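PDB 4N0T: U4/U6 snRNA-associated-splicing factor PRP24 from Saccharomyces cerevisiae, which binds U6 small nuclear RNA and serves as a spliceosome recycling factor, annealing U6 with U4 small nuclear RNA. Local coordinates for residues F199-P211 / C223-A237. Residues are numbered along the deposited sequence; the frame is centred on the assembly and turned at random.
Sequences FEGFGSIEKINIP and CAFMVFENKDSAERA. With nucleotides of chain B.
One face of the Phe202 ring is covered by Ala237, small enough to bring its CA over the ring centre, 3.7 Å from the centroid, in a CH-pi contact. The Phe228 ring turns its edge to the carbonyl oxygens of Phe199 and Gly203. On the opposite side of the sheet, Phe225 carries the C14 base of chain B on one face, C2 lying 3.3 Å above the ring plane, while Asn209 O and Pro211 CG meet its edge. With an alanine here instead of Phe225, the cytosine would probably lose the aromatic face it lies against. Asn209, paired with Phe225, adds a weak bond from ND2 to O2 of C14. Lys207, fully extended with CG anti to N (chi1 -166°), is long enough for NZ to donate a hydrogen bond to O2' of A15 of chain B (2.8 Å). Glu206 and Lys207 both face Val227 in a classic beta bulge, where Val227 O accepts from Glu206 N at 2.7 Å and weakly from Lys207 N. Met226's unbranched thioether reaches both Phe199, in an oblique Met-aromatic contact (SD 3.4 Å from CB), and Ile208 CD1, through CE. This antiparallel pair forms one side of an RRM sheet: 205-209 is an edge strand, 223-228 continues to strand 179-185, and helices 192-199 and 231-237 back the face bearing Met226.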
loop_
_atom_site.group_PDB
_atom_site.type_symbol
_atom_site.label_atom_id
_atom_site.label_comp_id
_atom_site.label_asym_id
_atom_site.label_seq_id
_atom_site.Cartn_x
_atom_site.Cartn_y
_atom_site.Cartn_z
ATOM N N PHE A 199 -8.808 20.521 29.210
ATOM C CA PHE A 199 -8.487 20.865 27.826
ATOM C C PHE A 199 -9.624 21.488 27.004
ATOM O O PHE A 199 -9.348 22.059 25.954
ATOM C CB PHE A 199 -7.968 19.625 27.072
ATOM C CG PHE A 199 -6.546 19.235 27.420
ATOM C CD1 PHE A 199 -6.284 18.408 28.504
ATOM C CD2 PHE A 199 -5.482 19.694 26.652
ATOM C CE1 PHE A 199 -4.986 18.036 28.819
ATOM C CE2 PHE A 199 -4.172 19.325 26.955
ATOM C CZ PHE A 199 -3.924 18.494 28.040
ATOM N N GLU A 200 -10.883 21.373 27.445
ATOM C CA GLU A 200 -12.005 21.824 26.605
ATOM C C GLU A 200 -12.011 23.335 26.342
ATOM O O GLU A 200 -12.636 23.796 25.388
ATOM C CB GLU A 200 -13.355 21.404 27.181
ATOM C CG GLU A 200 -13.676 22.117 28.489
ATOM C CD GLU A 200 -14.902 21.557 29.176
ATOM O OE1 GLU A 200 -15.622 20.752 28.560
ATOM O OE2 GLU A 200 -15.133 21.919 30.350
ATOM N N GLY A 201 -11.301 24.093 27.173
ATOM C CA GLY A 201 -11.139 25.520 26.941
ATOM C C GLY A 201 -10.471 25.850 25.614
ATOM O O GLY A 201 -10.715 26.910 25.031
ATOM N N PHE A 202 -9.611 24.948 25.132
ATOM C CA PHE A 202 -8.893 25.193 23.887
ATOM C C PHE A 202 -9.784 25.046 22.650
ATOM O O PHE A 202 -9.503 25.634 21.608
ATOM C CB PHE A 202 -7.689 24.246 23.777
ATOM C CG PHE A 202 -6.608 24.539 24.770
ATOM C CD1 PHE A 202 -5.779 25.645 24.605
ATOM C CD2 PHE A 202 -6.428 23.731 25.882
ATOM C CE1 PHE A 202 -4.789 25.929 25.517
ATOM C CE2 PHE A 202 -5.437 24.011 26.803
ATOM C CZ PHE A 202 -4.611 25.110 26.620
ATOM N N GLY A 203 -10.852 24.265 22.767
ATOM C CA GLY A 203 -11.735 24.008 21.634
ATOM C C GLY A 203 -12.550 22.743 21.833
ATOM O O GLY A 203 -12.304 21.982 22.767
ATOM N N SER A 204 -13.525 22.507 20.956
ATOM C CA SER A 204 -14.388 21.333 21.076
ATOM C C SER A 204 -13.600 20.033 20.952
ATOM O O SER A 204 -12.831 19.859 20.007
ATOM C CB SER A 204 -15.474 21.352 19.993
ATOM O OG SER A 204 -16.343 22.458 20.165
ATOM N N ILE A 205 -13.812 19.130 21.900
ATOM C CA ILE A 205 -13.157 17.825 21.890
ATOM C C ILE A 205 -14.045 16.796 21.195
ATOM O O ILE A 205 -15.179 16.542 21.609
ATOM C CB ILE A 205 -12.843 17.359 23.315
ATOM C CG1 ILE A 205 -11.816 18.292 23.953
ATOM C CG2 ILE A 205 -12.314 15.924 23.308
ATOM C CD1 ILE A 205 -11.669 18.088 25.455
ATOM N N GLU A 206 -13.527 16.204 20.130
ATOM C CA GLU A 206 -14.277 15.208 19.379
ATOM C C GLU A 206 -14.247 13.830 20.055
ATOM O O GLU A 206 -15.244 13.101 20.052
ATOM C CB GLU A 206 -13.715 15.138 17.956
ATOM C CG GLU A 206 -14.272 14.020 17.086
ATOM C CD GLU A 206 -13.490 13.854 15.790
ATOM O OE1 GLU A 206 -13.178 14.878 15.143
ATOM O OE2 GLU A 206 -13.177 12.697 15.427
ATOM N N LYS A 207 -13.108 13.468 20.645
ATOM C CA LYS A 207 -12.930 12.103 21.126
ATOM C C LYS A 207 -11.765 12.040 22.105
ATOM O O LYS A 207 -10.791 12.778 21.954
ATOM C CB LYS A 207 -12.662 11.165 19.942
ATOM C CG LYS A 207 -12.784 9.678 20.261
ATOM C CD LYS A 207 -12.629 8.814 18.987
ATOM C CE LYS A 207 -12.878 7.331 19.281
ATOM N NZ LYS A 207 -12.665 6.449 18.077
ATOM N N ILE A 208 -11.875 11.169 23.104
ATOM C CA ILE A 208 -10.761 10.890 24.010
ATOM C C ILE A 208 -10.523 9.388 24.023
ATOM O O ILE A 208 -11.466 8.605 24.199
ATOM C CB ILE A 208 -11.029 11.437 25.439
ATOM C CG1 ILE A 208 -11.062 12.967 25.402
ATOM C CG2 ILE A 208 -9.946 10.978 26.388
ATOM C CD1 ILE A 208 -11.309 13.616 26.724
ATOM N N ASN A 209 -9.284 8.969 23.780
ATOM C CA ASN A 209 -8.966 7.540 23.765
ATOM C C ASN A 209 -7.946 7.222 24.849
ATOM O O ASN A 209 -6.844 7.783 24.848
ATOM C CB ASN A 209 -8.352 7.094 22.425
ATOM C CG ASN A 209 -9.211 7.443 21.214
ATOM O OD1 ASN A 209 -10.385 7.096 21.157
ATOM N ND2 ASN A 209 -8.614 8.120 20.232
ATOM N N ILE A 210 -8.294 6.314 25.756
ATOM C CA ILE A 210 -7.374 5.919 26.808
ATOM C C ILE A 210 -7.063 4.439 26.634
ATOM O O ILE A 210 -7.945 3.598 26.786
ATOM C CB ILE A 210 -7.976 6.187 28.203
ATOM C CG1 ILE A 210 -8.167 7.700 28.412
ATOM C CG2 ILE A 210 -7.080 5.597 29.296
ATOM C CD1 ILE A 210 -8.993 8.081 29.643
ATOM N N PRO A 211 -5.813 4.121 26.280
ATOM C CA PRO A 211 -5.413 2.717 26.127
ATOM C C PRO A 211 -5.757 1.921 27.392
ATOM O O PRO A 211 -5.523 2.404 28.504
ATOM C CB PRO A 211 -3.900 2.808 25.936
ATOM C CG PRO A 211 -3.683 4.156 25.308
ATOM C CD PRO A 211 -4.741 5.061 25.899
ATOM N N CYS A 223 -0.799 7.196 29.518
ATOM C CA CYS A 223 -1.020 8.091 28.392
ATOM C C CYS A 223 -2.471 8.105 27.955
ATOM O O CYS A 223 -3.247 7.205 28.287
ATOM C CB CYS A 223 -0.123 7.706 27.214
ATOM S SG CYS A 223 -0.517 6.097 26.485
ATOM N N ALA A 224 -2.829 9.154 27.221
ATOM C CA ALA A 224 -4.169 9.308 26.681
ATOM C C ALA A 224 -4.064 10.119 25.410
ATOM O O ALA A 224 -3.097 10.865 25.216
ATOM C CB ALA A 224 -5.070 10.016 27.684
ATOM N N PHE A 225 -5.057 9.970 24.536
ATOM C CA PHE A 225 -5.073 10.719 23.296
ATOM C C PHE A 225 -6.357 11.510 23.235
ATOM O O PHE A 225 -7.396 11.058 23.713
ATOM C CB PHE A 225 -5.034 9.771 22.106
ATOM C CG PHE A 225 -3.747 9.005 21.964
ATOM C CD1 PHE A 225 -3.516 7.854 22.704
ATOM C CD2 PHE A 225 -2.773 9.431 21.070
ATOM C CE1 PHE A 225 -2.334 7.140 22.557
ATOM C CE2 PHE A 225 -1.582 8.719 20.921
ATOM C CZ PHE A 225 -1.372 7.567 21.662
ATOM N N MET A 226 -6.286 12.690 22.646
ATOM C CA MET A 226 -7.429 13.581 22.599
ATOM C C MET A 226 -7.512 14.186 21.207
ATOM O O MET A 226 -6.529 14.736 20.692
ATOM C CB MET A 226 -7.284 14.668 23.667
ATOM C CG MET A 226 -8.396 15.724 23.620
ATOM S SD MET A 226 -8.203 16.883 25.000
ATOM C CE MET A 226 -8.256 15.779 26.414
ATOM N N VAL A 227 -8.673 14.037 20.580
ATOM C CA VAL A 227 -8.907 14.596 19.265
ATOM C C VAL A 227 -9.783 15.841 19.343
ATOM O O VAL A 227 -10.883 15.793 19.910
ATOM C CB VAL A 227 -9.613 13.579 18.377
ATOM C CG1 VAL A 227 -9.963 14.214 17.044
ATOM C CG2 VAL A 227 -8.711 12.372 18.179
ATOM N N PHE A 228 -9.299 16.935 18.764
ATOM C CA PHE A 228 -10.066 18.185 18.720
ATOM C C PHE A 228 -10.750 18.320 17.373
ATOM O O PHE A 228 -10.250 17.798 16.365
ATOM C CB PHE A 228 -9.148 19.378 18.913
ATOM C CG PHE A 228 -8.628 19.512 20.304
ATOM C CD1 PHE A 228 -7.449 18.879 20.675
ATOM C CD2 PHE A 228 -9.311 20.287 21.237
ATOM C CE1 PHE A 228 -6.955 19.000 21.976
ATOM C CE2 PHE A 228 -8.826 20.414 22.548
ATOM C CZ PHE A 228 -7.649 19.771 22.911
ATOM N N GLU A 229 -11.880 19.029 17.348
ATOM C CA GLU A 229 -12.611 19.223 16.093
ATOM C C GLU A 229 -11.795 19.988 15.071
ATOM O O GLU A 229 -11.946 19.764 13.869
ATOM C CB GLU A 229 -13.933 19.955 16.329
ATOM C CG GLU A 229 -15.081 19.054 16.745
ATOM C CD GLU A 229 -16.376 19.824 16.904
ATOM O OE1 GLU A 229 -16.436 20.988 16.442
ATOM O OE2 GLU A 229 -17.327 19.270 17.499
ATOM N N ASN A 230 -10.944 20.907 15.524
ATOM C CA ASN A 230 -10.073 21.593 14.572
ATOM C C ASN A 230 -8.610 21.710 14.988
ATOM O O ASN A 230 -8.266 21.704 16.182
ATOM C CB ASN A 230 -10.647 22.955 14.156
ATOM C CG ASN A 230 -10.750 23.916 15.308
ATOM O OD1 ASN A 230 -9.738 24.425 15.790
ATOM N ND2 ASN A 230 -11.976 24.182 15.756
ATOM N N LYS A 231 -7.750 21.819 13.983
ATOM C CA LYS A 231 -6.312 21.785 14.189
ATOM C C LYS A 231 -5.787 22.928 15.055
ATOM O O LYS A 231 -4.842 22.751 15.821
ATOM C CB LYS A 231 -5.589 21.777 12.836
ATOM C CG LYS A 231 -4.119 21.445 12.954
ATOM C CD LYS A 231 -3.278 22.276 12.004
ATOM C CE LYS A 231 -3.565 21.938 10.558
ATOM N NZ LYS A 231 -2.359 22.192 9.707
ATOM N N ASP A 232 -6.391 24.106 14.938
ATOM C CA ASP A 232 -5.927 25.238 15.733
ATOM C C ASP A 232 -6.076 24.975 17.235
ATOM O O ASP A 232 -5.205 25.350 18.017
ATOM C CB ASP A 232 -6.653 26.531 15.340
ATOM C CG ASP A 232 -6.344 27.682 16.286
ATOM O OD1 ASP A 232 -5.203 28.193 16.257
ATOM O OD2 ASP A 232 -7.239 28.067 17.073
ATOM N N SER A 233 -7.168 24.330 17.639
ATOM C CA SER A 233 -7.348 24.011 19.059
ATOM C C SER A 233 -6.280 23.027 19.532
ATOM O O SER A 233 -5.704 23.183 20.597
ATOM C CB SER A 233 -8.740 23.435 19.313
ATOM O OG SER A 233 -9.732 24.388 18.964
ATOM N N ALA A 234 -6.017 21.998 18.730
ATOM C CA ALA A 234 -4.985 21.052 19.120
ATOM C C ALA A 234 -3.619 21.731 19.242
ATOM O O ALA A 234 -2.866 21.445 20.177
ATOM C CB ALA A 234 -4.931 19.888 18.121
ATOM N N GLU A 235 -3.315 22.649 18.322
ATOM C CA GLU A 235 -2.034 23.351 18.341
ATOM C C GLU A 235 -1.875 24.161 19.614
ATOM O O GLU A 235 -0.827 24.131 20.267
ATOM C CB GLU A 235 -1.922 24.313 17.156
ATOM C CG GLU A 235 -1.364 23.713 15.891
ATOM C CD GLU A 235 -0.992 24.779 14.874
ATOM O OE1 GLU A 235 -0.999 24.470 13.661
ATOM O OE2 GLU A 235 -0.687 25.922 15.292
ATOM N N ARG A 236 -2.919 24.903 19.948
ATOM C CA ARG A 236 -2.875 25.733 21.148
ATOM C C ARG A 236 -2.857 24.876 22.412
ATOM O O ARG A 236 -2.254 25.262 23.412
ATOM C CB ARG A 236 -4.026 26.754 21.139
ATOM C CG ARG A 236 -3.824 27.829 20.066
ATOM C CD ARG A 236 -4.857 28.951 20.105
ATOM N NE ARG A 236 -6.175 28.499 19.676
ATOM C CZ ARG A 236 -7.170 28.231 20.512
ATOM N NH1 ARG A 236 -6.992 28.384 21.817
ATOM N NH2 ARG A 236 -8.337 27.816 20.045
ATOM N N ALA A 237 -3.479 23.698 22.359
ATOM C CA ALA A 237 -3.453 22.786 23.507
ATOM C C ALA A 237 -2.026 22.300 23.829
ATOM O O ALA A 237 -1.756 21.827 24.939
ATOM C CB ALA A 237 -4.397 21.593 23.269
ATOM P P C B 14 -1.665 1.375 19.299
ATOM O OP1 C B 14 -1.075 0.111 19.831
ATOM O OP2 C B 14 -1.743 1.589 17.823
ATOM O "O5'" C B 14 -3.152 1.546 19.837
ATOM C "C5'" C B 14 -3.482 1.304 21.203
ATOM C "C4'" C B 14 -4.441 2.342 21.727
ATOM O "O4'" C B 14 -3.783 3.634 21.720
ATOM C "C3'" C B 14 -5.705 2.575 20.905
ATOM O "O3'" C B 14 -6.736 1.649 21.182
ATOM C "C2'" C B 14 -6.088 3.994 21.285
ATOM O "O2'" C B 14 -6.670 4.011 22.587
ATOM C "C1'" C B 14 -4.718 4.644 21.414
ATOM N N1 C B 14 -4.263 5.392 20.214
ATOM C C2 C B 14 -4.909 6.591 19.912
ATOM O O2 C B 14 -5.886 6.945 20.596
ATOM N N3 C B 14 -4.469 7.335 18.880
ATOM C C4 C B 14 -3.423 6.938 18.154
ATOM N N4 C B 14 -3.058 7.741 17.156
ATOM C C5 C B 14 -2.720 5.726 18.442
ATOM C C6 C B 14 -3.166 5.000 19.487
ATOM P P A B 15 -7.482 0.917 19.963
ATOM O OP1 A B 15 -8.592 0.121 20.543
ATOM O OP2 A B 15 -6.448 0.277 19.134
ATOM O "O5'" A B 15 -8.118 2.099 19.112
ATOM C "C5'" A B 15 -9.162 2.903 19.633
ATOM C "C4'" A B 15 -9.283 4.196 18.873
ATOM O "O4'" A B 15 -8.018 4.910 18.906
ATOM C "C3'" A B 15 -9.569 4.058 17.385
ATOM O "O3'" A B 15 -10.928 3.781 17.119
ATOM C "C2'" A B 15 -9.096 5.402 16.849
ATOM O "O2'" A B 15 -10.029 6.427 17.175
ATOM C "C1'" A B 15 -7.834 5.613 17.690
ATOM N N9 A B 15 -6.662 5.047 17.008
ATOM C C8 A B 15 -6.097 3.811 17.177
ATOM N N7 A B 15 -5.056 3.605 16.398
ATOM C C5 A B 15 -4.945 4.771 15.660
ATOM C C6 A B 15 -4.045 5.165 14.657
ATOM N N6 A B 15 -3.062 4.385 14.218
ATOM N N1 A B 15 -4.200 6.397 14.135
ATOM C C2 A B 15 -5.201 7.170 14.597
ATOM N N3 A B 15 -6.124 6.908 15.531
ATOM C C4 A B 15 -5.927 5.672 16.025
ATOM P P A B 13 -0.082 0.308 24.160
ATOM O OP1 A B 13 -1.161 -0.661 23.789
ATOM O OP2 A B 13 1.298 0.211 23.619
ATOM O "O5'" A B 13 -0.673 1.747 23.839
ATOM C "C5'" A B 13 0.179 2.807 23.441
ATOM C "C4'" A B 13 -0.254 3.335 22.100
ATOM O "O4'" A B 13 0.354 4.635 21.874
ATOM C "C3'" A B 13 0.137 2.474 20.899
ATOM O "O3'" A B 13 -0.872 2.632 19.899
ATOM C "C2'" A B 13 1.405 3.166 20.413
ATOM O "O2'" A B 13 1.741 2.902 19.068
ATOM C "C1'" A B 13 1.009 4.619 20.621
ATOM N N9 A B 13 2.087 5.602 20.659
ATOM C C8 A B 13 3.220 5.645 21.429
ATOM N N7 A B 13 3.926 6.730 21.233
ATOM C C5 A B 13 3.202 7.448 20.291
ATOM C C6 A B 13 3.420 8.682 19.667
ATOM N N6 A B 13 4.484 9.455 19.914
ATOM N N1 A B 13 2.489 9.109 18.786
ATOM C C2 A B 13 1.427 8.346 18.544
ATOM N N3 A B 13 1.114 7.162 19.062
ATOM C C4 A B 13 2.058 6.768 19.937
HETATM O O HOH W 1 -9.514 28.611 23.467
HETATM O O HOH W 2 -11.606 21.928 18.356
#